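Local coordinates for L-2,4-diaminobutyric acid acetyltransferase (Geobacillus sp., PDB 6SLL), which catalyses the transfer of an acetyl group from acetyl-coenzyme A to L-2,4-diaminobutyrate, a step in the biosynthesis of the chemical chaperone ectoine, at residues Y48-L53 against V71-A76; E84-W89 against T108-Q113; G139-K144 against F171-F176. All blocks are in the same frame, centred on the assembly; numbering follows the deposited sequence.

Contact 1 of 3, residues Y48-L53 against V71-A76; sequences YCYMLL and VGFISA. With DAB (2,4-diaminobutyric acid), chain D.
Tyr50 and Leu53, one turn apart on helix 47-56, meet Phe73 and Ser75 on strand 69-78. The closer half is a methyl on a methylene: Leu53 CD1 lies 4.0 Å from Ser75 CB. Serine suits this place because its carbon packs while OG hydrogen-bonds to Gln90 N on the adjoining strand. The aromatic half is looser. Tyr50 CD1 approaches Phe73 CE2 at 4.2 Å, the two side chains crossing obliquely with neither ring clearly offering face or edge, and Leu53 CD1 stands at the edge of the Phe73 ring, 4.4 Å from CZ. Phe73 reaches the helix because its ring extends anti to the backbone N (chi1 177°). Val32 and Leu35 of helix 29-39 also pack on Phe73. The phenol of Tyr50 has polar mates in Gln90 and Asn45, which suit a tyrosine whose ring is buried among apolar groups.

Tyr48, too far along the helix to meet the strand, belongs to the interface with the second subunit, where its OH hydrogen-bonds to Thr125 OG1. Diaminobutyrate lies over one face of its ring, with the ligand's CA 3.7 Å above the ring centre and its CB 3.4 Å from Tyr48 CZ. The polar ends of this ligand are held by the second subunit, through residues such as Glu168 and Gln90. With an alanine here, the ligand would probably lose the wall under its carbon chain, and Thr125 of the second subunit would be left without its phenol partner.

Phe73 and Ser75 face the helices on this side, whereas Ile74 and Ala76 meet helix 102-112 on the other. A central strand covered on both faces is characteristic of the GNAT fold, here joined to a substrate pocket completed across the dimer interface.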
# COMPACT_ATOMS: atom_id res chain seq x y z
N TYR B 48 8.60 0.70 -6.25
CA TYR B 48 8.00 1.96 -5.75
C TYR B 48 7.12 1.68 -4.53
O TYR B 48 7.14 2.49 -3.59
CB TYR B 48 7.20 2.60 -6.90
CG TYR B 48 6.68 3.97 -6.61
CD1 TYR B 48 5.46 4.13 -5.94
CD2 TYR B 48 7.31 5.10 -7.03
CE1 TYR B 48 4.95 5.36 -5.71
CE2 TYR B 48 6.84 6.35 -6.80
CZ TYR B 48 5.64 6.53 -6.16
OH TYR B 48 5.06 7.75 -5.93
N CYS B 49 6.32 0.62 -4.54
CA CYS B 49 5.51 0.27 -3.39
C CYS B 49 6.32 0.17 -2.14
O CYS B 49 5.93 0.65 -1.07
CB CYS B 49 4.76 -1.02 -3.69
SG CYS B 49 3.64 -1.57 -2.38
N TYR B 50 7.46 -0.53 -2.21
CA TYR B 50 8.28 -0.68 -1.02
C TYR B 50 8.97 0.59 -0.62
O TYR B 50 9.19 0.80 0.61
CB TYR B 50 9.25 -1.89 -1.22
CG TYR B 50 8.49 -3.17 -1.43
CD1 TYR B 50 7.83 -3.78 -0.37
CD2 TYR B 50 8.37 -3.74 -2.68
CE1 TYR B 50 7.04 -4.89 -0.57
CE2 TYR B 50 7.57 -4.86 -2.88
CZ TYR B 50 6.92 -5.44 -1.82
OH TYR B 50 6.09 -6.50 -2.07
N MET B 51 9.25 1.48 -1.52
CA MET B 51 9.70 2.84 -1.15
C MET B 51 8.63 3.56 -0.41
O MET B 51 8.90 4.22 0.61
CB MET B 51 10.08 3.61 -2.44
CG MET B 51 11.22 3.08 -3.14
SD MET B 51 11.54 3.93 -4.72
CE MET B 51 12.68 2.76 -5.42
N LEU B 52 7.36 3.47 -0.86
CA LEU B 52 6.25 4.09 -0.13
C LEU B 52 6.11 3.58 1.24
O LEU B 52 5.84 4.35 2.19
CB LEU B 52 4.92 3.93 -0.79
CG LEU B 52 4.64 4.55 -2.04
CD1 LEU B 52 3.15 4.32 -2.42
CD2 LEU B 52 4.90 6.08 -1.99
N LEU B 53 6.21 2.27 1.41
CA LEU B 53 6.11 1.73 2.75
C LEU B 53 7.20 2.24 3.63
O LEU B 53 6.95 2.61 4.78
CB LEU B 53 6.12 0.19 2.65
CG LEU B 53 4.84 -0.43 2.09
CD1 LEU B 53 5.06 -1.87 1.67
CD2 LEU B 53 3.69 -0.39 3.10
N VAL B 71 17.62 -9.30 5.84
CA VAL B 71 17.19 -10.68 5.96
C VAL B 71 15.75 -10.86 6.34
O VAL B 71 15.24 -11.98 6.37
CB VAL B 71 18.14 -11.50 6.83
CG1 VAL B 71 19.56 -11.56 6.23
CG2 VAL B 71 18.13 -11.03 8.25
N GLY B 72 15.07 -9.76 6.76
CA GLY B 72 13.66 -9.86 7.14
C GLY B 72 12.98 -8.57 6.91
O GLY B 72 13.57 -7.47 7.00
N PHE B 73 11.67 -8.65 6.67
CA PHE B 73 10.80 -7.44 6.50
C PHE B 73 9.41 -7.82 6.97
O PHE B 73 8.90 -8.92 6.68
CB PHE B 73 10.78 -7.01 5.04
CG PHE B 73 9.88 -5.85 4.74
CD1 PHE B 73 10.23 -4.59 5.10
CD2 PHE B 73 8.73 -6.01 4.00
CE1 PHE B 73 9.46 -3.50 4.77
CE2 PHE B 73 7.93 -4.96 3.62
CZ PHE B 73 8.30 -3.69 4.02
N ILE B 74 8.77 -6.85 7.62
CA ILE B 74 7.30 -6.86 7.84
C ILE B 74 6.76 -5.56 7.41
O ILE B 74 7.18 -4.48 7.90
CB ILE B 74 6.91 -7.16 9.32
CG1 ILE B 74 7.41 -8.39 9.78
CG2 ILE B 74 5.37 -7.08 9.42
CD1 ILE B 74 6.95 -8.79 11.15
N SER B 75 5.71 -5.58 6.56
CA SER B 75 4.91 -4.41 6.28
C SER B 75 3.57 -4.50 7.02
O SER B 75 2.93 -5.56 7.07
CB SER B 75 4.65 -4.26 4.83
OG SER B 75 4.13 -5.44 4.24
N ALA B 76 3.14 -3.36 7.58
CA ALA B 76 1.85 -3.30 8.23
C ALA B 76 1.40 -1.89 8.20
O ALA B 76 2.15 -0.92 8.01
CB ALA B 76 1.96 -3.79 9.68
N DAB D . 5.26 5.42 -11.09
CA DAB D . 4.61 5.33 -9.76
C DAB D . 3.56 4.22 -9.76
O DAB D . 3.12 3.85 -10.86
CB DAB D . 4.09 6.66 -9.23
CG DAB D . 2.92 7.13 -9.96
ND DAB D . 2.52 8.48 -9.39
OXT DAB D . 3.17 3.85 -8.66

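Contact 2 of 3, residues E84-W89 against T108-Q113; sequences ETLFVW and TGLMNQ. With DAB (2,4-diaminobutyric acid), chain G.
A single methyl, Leu86 CD2, meets both partners on the helix, and its approach to Met111 SD is notably close at 3.5 Å. The two side chains come tip to tip; the bend at chi2 (-41°) brings the sulfur to the leucine, and the bend at chi3 sets the position of CE. From Leu110 another methyl arrives, also tip to tip, with CD2 at 4.1 Å from Leu86 CD2. Branched leucines suit this inner surface, and flexible methionine suits the partly exposed flank, where it also touches Ile122 and Tyr140.

Just past the helix, Gln113 folds back so that NE2 donates to Gly109 O at 2.9 Å, fairly straight (164°) but from above the carbonyl plane. Asn112 N reaches the same oxygen from the opposite face, so two donors grip it.

Farther along the strand Trp89 serves the substrate. Its carbonyl O accepts a hydrogen bond from diaminobutyrate ND at 2.9 Å, while the edge of its indole makes only a weak bond, NE1 to the ligand's O at 3.3 Å. Tyr48 of the second subunit lies against the indole. The psi of -67° at Trp89 departs from extended strand geometry. Strand 85-93 and helix 102-112 thus form the first two elements of the beta-alpha-beta unit of the GNAT fold, with the acceptor amine bound at the strand.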
# COMPACT_ATOMS: atom_id res chain seq x y z
N GLU B 84 -7.98 0.65 15.64
CA GLU B 84 -7.53 -0.31 16.60
C GLU B 84 -7.03 -1.62 15.93
O GLU B 84 -6.48 -2.44 16.66
CB GLU B 84 -8.59 -0.64 17.62
CG GLU B 84 -8.77 0.57 18.53
CD GLU B 84 -9.72 0.26 19.72
OE1 GLU B 84 -9.47 0.88 20.83
OE2 GLU B 84 -10.56 -0.80 19.64
N THR B 85 -7.21 -1.73 14.64
CA THR B 85 -6.72 -2.88 13.90
C THR B 85 -5.40 -2.57 13.18
O THR B 85 -5.40 -1.60 12.40
CB THR B 85 -7.76 -3.38 12.91
OG1 THR B 85 -8.89 -3.88 13.67
CG2 THR B 85 -7.23 -4.49 12.04
N LEU B 86 -4.39 -3.37 13.40
CA LEU B 86 -3.17 -3.34 12.59
C LEU B 86 -3.28 -4.47 11.55
O LEU B 86 -3.42 -5.63 11.91
CB LEU B 86 -1.97 -3.56 13.46
CG LEU B 86 -0.62 -3.48 12.74
CD1 LEU B 86 -0.24 -2.06 12.42
CD2 LEU B 86 0.48 -4.12 13.57
N PHE B 87 -3.20 -4.09 10.26
CA PHE B 87 -3.16 -5.08 9.18
C PHE B 87 -1.70 -5.40 8.87
O PHE B 87 -0.93 -4.46 8.56
CB PHE B 87 -3.87 -4.54 7.93
CG PHE B 87 -3.91 -5.60 6.85
CD1 PHE B 87 -4.85 -6.57 6.87
CD2 PHE B 87 -3.00 -5.60 5.85
CE1 PHE B 87 -4.90 -7.53 5.91
CE2 PHE B 87 -3.05 -6.57 4.86
CZ PHE B 87 -4.01 -7.56 4.92
N VAL B 88 -1.34 -6.67 8.98
CA VAL B 88 -0.01 -7.11 8.64
C VAL B 88 -0.06 -7.64 7.23
O VAL B 88 -0.83 -8.61 6.93
CB VAL B 88 0.57 -8.12 9.61
CG1 VAL B 88 1.89 -8.63 9.13
CG2 VAL B 88 0.65 -7.52 11.00
N TRP B 89 0.65 -7.01 6.29
CA TRP B 89 0.58 -7.26 4.87
C TRP B 89 1.53 -8.33 4.46
O TRP B 89 1.07 -9.43 4.04
CB TRP B 89 0.77 -5.93 4.14
CG TRP B 89 0.65 -5.97 2.65
CD1 TRP B 89 0.40 -7.05 1.82
CD2 TRP B 89 0.77 -4.83 1.79
NE1 TRP B 89 0.40 -6.60 0.54
CE2 TRP B 89 0.64 -5.26 0.49
CE3 TRP B 89 1.00 -3.50 2.05
CZ2 TRP B 89 0.68 -4.40 -0.59
CZ3 TRP B 89 1.02 -2.61 0.96
CH2 TRP B 89 0.89 -3.09 -0.32
N THR B 108 7.04 -9.40 17.27
CA THR B 108 7.00 -8.95 18.66
C THR B 108 7.53 -7.51 18.67
O THR B 108 6.95 -6.59 19.33
CB THR B 108 7.90 -9.85 19.53
OG1 THR B 108 7.30 -11.14 19.54
CG2 THR B 108 8.10 -9.31 20.93
N GLY B 109 8.62 -7.23 17.99
CA GLY B 109 9.16 -5.88 17.99
C GLY B 109 8.26 -4.89 17.34
O GLY B 109 8.10 -3.75 17.85
N LEU B 110 7.56 -5.24 16.27
CA LEU B 110 6.60 -4.35 15.67
C LEU B 110 5.54 -3.94 16.65
O LEU B 110 5.15 -2.75 16.74
CB LEU B 110 5.96 -5.04 14.47
CG LEU B 110 4.83 -4.31 13.75
CD1 LEU B 110 5.30 -2.91 13.27
CD2 LEU B 110 4.30 -5.16 12.63
N MET B 111 5.07 -4.83 17.45
CA MET B 111 3.99 -4.54 18.35
C MET B 111 4.42 -3.68 19.54
O MET B 111 3.57 -3.15 20.23
CB MET B 111 3.28 -5.81 18.83
CG MET B 111 2.60 -6.54 17.67
SD MET B 111 1.75 -5.71 16.46
CE MET B 111 0.77 -5.24 17.55
N ASN B 112 5.72 -3.46 19.74
CA ASN B 112 6.21 -2.50 20.74
C ASN B 112 6.32 -1.10 20.19
O ASN B 112 6.61 -0.17 20.97
CB ASN B 112 7.61 -2.93 21.24
CG ASN B 112 7.62 -4.23 21.99
OD1 ASN B 112 6.67 -4.53 22.70
ND2 ASN B 112 8.71 -4.97 21.84
N GLN B 113 6.25 -0.89 18.90
CA GLN B 113 6.54 0.40 18.36
C GLN B 113 5.55 1.41 18.82
O GLN B 113 4.35 1.13 19.04
CB GLN B 113 6.59 0.35 16.83
CG GLN B 113 7.71 -0.60 16.35
CD GLN B 113 9.07 -0.38 17.09
OE1 GLN B 113 9.57 0.80 17.02
NE2 GLN B 113 9.69 -1.33 17.80
N DAB G . -0.03 -13.15 -0.55
CA DAB G . -0.27 -11.78 -0.03
C DAB G . 0.96 -10.95 -0.32
O DAB G . 0.83 -9.74 -0.21
CB DAB G . -0.60 -11.79 1.47
CG DAB G . 0.54 -12.17 2.37
ND DAB G . 0.07 -12.13 3.79
OXT DAB G . 2.01 -11.50 -0.63

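Contact 3 of 3, residues G139-K144 against F171-F176; sequences GYAEEK and FVIGPF
This is an apolar contact between helix 131-144 and the end of strand 168-173 with the turn that follows it, its centre about 14 Å from the centre of the chain. Its closest point is Ala141 CB against Ile173 CG2 at 3.7 Å. The backbones come near here, CA of Ala141 to CA of Ile173 being 6.6 Å, and the small alanine lets helix and strand come this near. Ile173 presents CG2 by setting it anti to its backbone N, and it also packs on Phe137 one turn earlier in the helix.

Helix 131-144 covers one face of the part of the mixed sheet that holds strands 121-125 and 168-173, an arrangement belonging to the C-terminal half of the GNAT fold. Val172 points to the other face of that sheet, as the alternation of a strand requires.

Past the strand, Gly174 has a phi of 144°, where a CB would press on the preceding carbonyl O, and a cis peptide bond leads into Pro175. The turn leaves Phe176 over the helix. Its side chain crosses that of Tyr140 at about a right angle, CE1 lying 3.9 Å from Tyr140 CE2. Tyr140 can reach both this ring and helix 102-112, where it touches Leu107 and Met111. At the exposed margin the chain of Lys144 bends at chi3 (66°), which lays CE 4.0 Å from Phe176 CD1. The aliphatic part of a lysine suits this border between apolar ring and solvent. Next to Lys144, Glu143 forms a salt bridge with Lys104 and touches coenzyme A.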
# COMPACT_ATOMS: atom_id res chain seq x y z
N GLY B 139 1.06 -19.08 16.70
CA GLY B 139 2.00 -19.15 17.87
C GLY B 139 2.07 -17.88 18.64
O GLY B 139 2.14 -17.84 19.88
N TYR B 140 2.09 -16.73 17.97
CA TYR B 140 2.05 -15.42 18.66
C TYR B 140 0.80 -15.31 19.50
O TYR B 140 0.89 -14.91 20.70
CB TYR B 140 2.13 -14.32 17.58
CG TYR B 140 2.20 -12.93 18.15
CD1 TYR B 140 3.32 -12.50 18.79
CD2 TYR B 140 1.20 -12.08 18.04
CE1 TYR B 140 3.41 -11.24 19.29
CE2 TYR B 140 1.23 -10.84 18.61
CZ TYR B 140 2.35 -10.38 19.29
OH TYR B 140 2.34 -9.12 19.81
N ALA B 141 -0.34 -15.64 18.97
CA ALA B 141 -1.55 -15.56 19.74
C ALA B 141 -1.51 -16.54 20.96
O ALA B 141 -1.84 -16.19 22.07
CB ALA B 141 -2.74 -15.82 18.87
N GLU B 142 -1.01 -17.74 20.72
CA GLU B 142 -0.86 -18.71 21.82
C GLU B 142 -0.03 -18.18 22.93
O GLU B 142 -0.37 -18.32 24.15
CB GLU B 142 -0.29 -19.97 21.30
CG GLU B 142 -1.25 -20.73 20.33
CD GLU B 142 -0.57 -21.86 19.57
OE1 GLU B 142 -1.12 -22.23 18.54
OE2 GLU B 142 0.48 -22.40 19.99
N GLU B 143 1.13 -17.61 22.62
CA GLU B 143 2.08 -17.24 23.63
C GLU B 143 1.56 -16.08 24.38
O GLU B 143 1.87 -15.98 25.56
CB GLU B 143 3.39 -16.82 23.00
CG GLU B 143 4.12 -18.00 22.35
CD GLU B 143 5.60 -17.66 22.02
OE1 GLU B 143 5.99 -17.91 20.86
OE2 GLU B 143 6.25 -17.08 22.96
N LYS B 144 0.69 -15.23 23.81
CA LYS B 144 0.16 -14.12 24.52
C LYS B 144 -1.16 -14.50 25.21
O LYS B 144 -1.77 -13.59 25.89
CB LYS B 144 -0.01 -12.95 23.59
CG LYS B 144 1.40 -12.44 23.28
CD LYS B 144 1.38 -11.31 22.44
CE LYS B 144 0.81 -10.00 22.92
NZ LYS B 144 1.81 -9.17 23.82
N PHE B 171 -7.12 -13.93 9.10
CA PHE B 171 -6.89 -14.23 10.51
C PHE B 171 -7.10 -12.96 11.22
O PHE B 171 -6.56 -11.89 10.91
CB PHE B 171 -5.44 -14.73 10.70
CG PHE B 171 -5.19 -16.15 10.23
CD1 PHE B 171 -5.31 -16.49 8.88
CD2 PHE B 171 -4.88 -17.12 11.13
CE1 PHE B 171 -5.13 -17.79 8.43
CE2 PHE B 171 -4.62 -18.42 10.65
CZ PHE B 171 -4.94 -18.77 9.34
N VAL B 172 -7.86 -13.01 12.31
CA VAL B 172 -8.12 -11.89 13.25
C VAL B 172 -7.59 -12.33 14.62
O VAL B 172 -8.16 -13.30 15.20
CB VAL B 172 -9.59 -11.48 13.34
CG1 VAL B 172 -9.78 -10.31 14.33
CG2 VAL B 172 -10.08 -11.07 11.96
N ILE B 173 -6.59 -11.66 15.13
CA ILE B 173 -5.97 -12.02 16.40
C ILE B 173 -6.23 -10.93 17.40
O ILE B 173 -5.98 -9.76 17.15
CB ILE B 173 -4.50 -12.19 16.24
CG1 ILE B 173 -4.15 -13.34 15.23
CG2 ILE B 173 -3.80 -12.47 17.57
CD1 ILE B 173 -2.76 -13.30 14.72
N GLY B 174 -6.84 -11.28 18.51
CA GLY B 174 -7.25 -10.34 19.51
C GLY B 174 -8.52 -10.71 20.15
O GLY B 174 -9.15 -11.70 19.81
N PRO B 175 -8.98 -9.86 21.14
CA PRO B 175 -8.39 -8.56 21.50
C PRO B 175 -7.20 -8.70 22.39
O PRO B 175 -7.08 -9.53 23.25
CB PRO B 175 -9.49 -7.90 22.27
CG PRO B 175 -10.31 -9.06 22.86
CD PRO B 175 -10.25 -10.11 21.84
N PHE B 176 -6.21 -7.78 22.16
CA PHE B 176 -4.99 -7.78 22.97
C PHE B 176 -5.22 -7.25 24.36
O PHE B 176 -4.43 -7.49 25.27
CB PHE B 176 -3.84 -7.01 22.31
CG PHE B 176 -3.34 -7.68 21.13
CD1 PHE B 176 -2.55 -8.76 21.25
CD2 PHE B 176 -3.49 -7.18 19.90
CE1 PHE B 176 -2.06 -9.42 20.15
CE2 PHE B 176 -2.95 -7.78 18.83
CZ PHE B 176 -2.33 -8.94 18.85

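In the fold
The three contacts follow one another along the chain, each closing before the next opens, and all reach the same mixed sheet. Contacts 1 and 2 have centres 14 Å apart and are joined by neighbouring strands 69-78 and 85-93, where Ser75 O probably hydrogen-bonds to Trp89 N. Contacts 2 and 3 have centres 12 Å apart and meet through their helices, Met111 and Thr108 packing on Tyr140. Contacts 1 and 3, 23 Å apart between centres, lie on opposite sides of the chain's centre. Contacts 1 and 2 both reach the second subunit: contact 1 lends Tyr48 to that subunit's diaminobutyrate, and contact 2 binds its own chain's through Trp89. Contact 3 touches coenzyme A, so the series runs from dimer interface to cofactor.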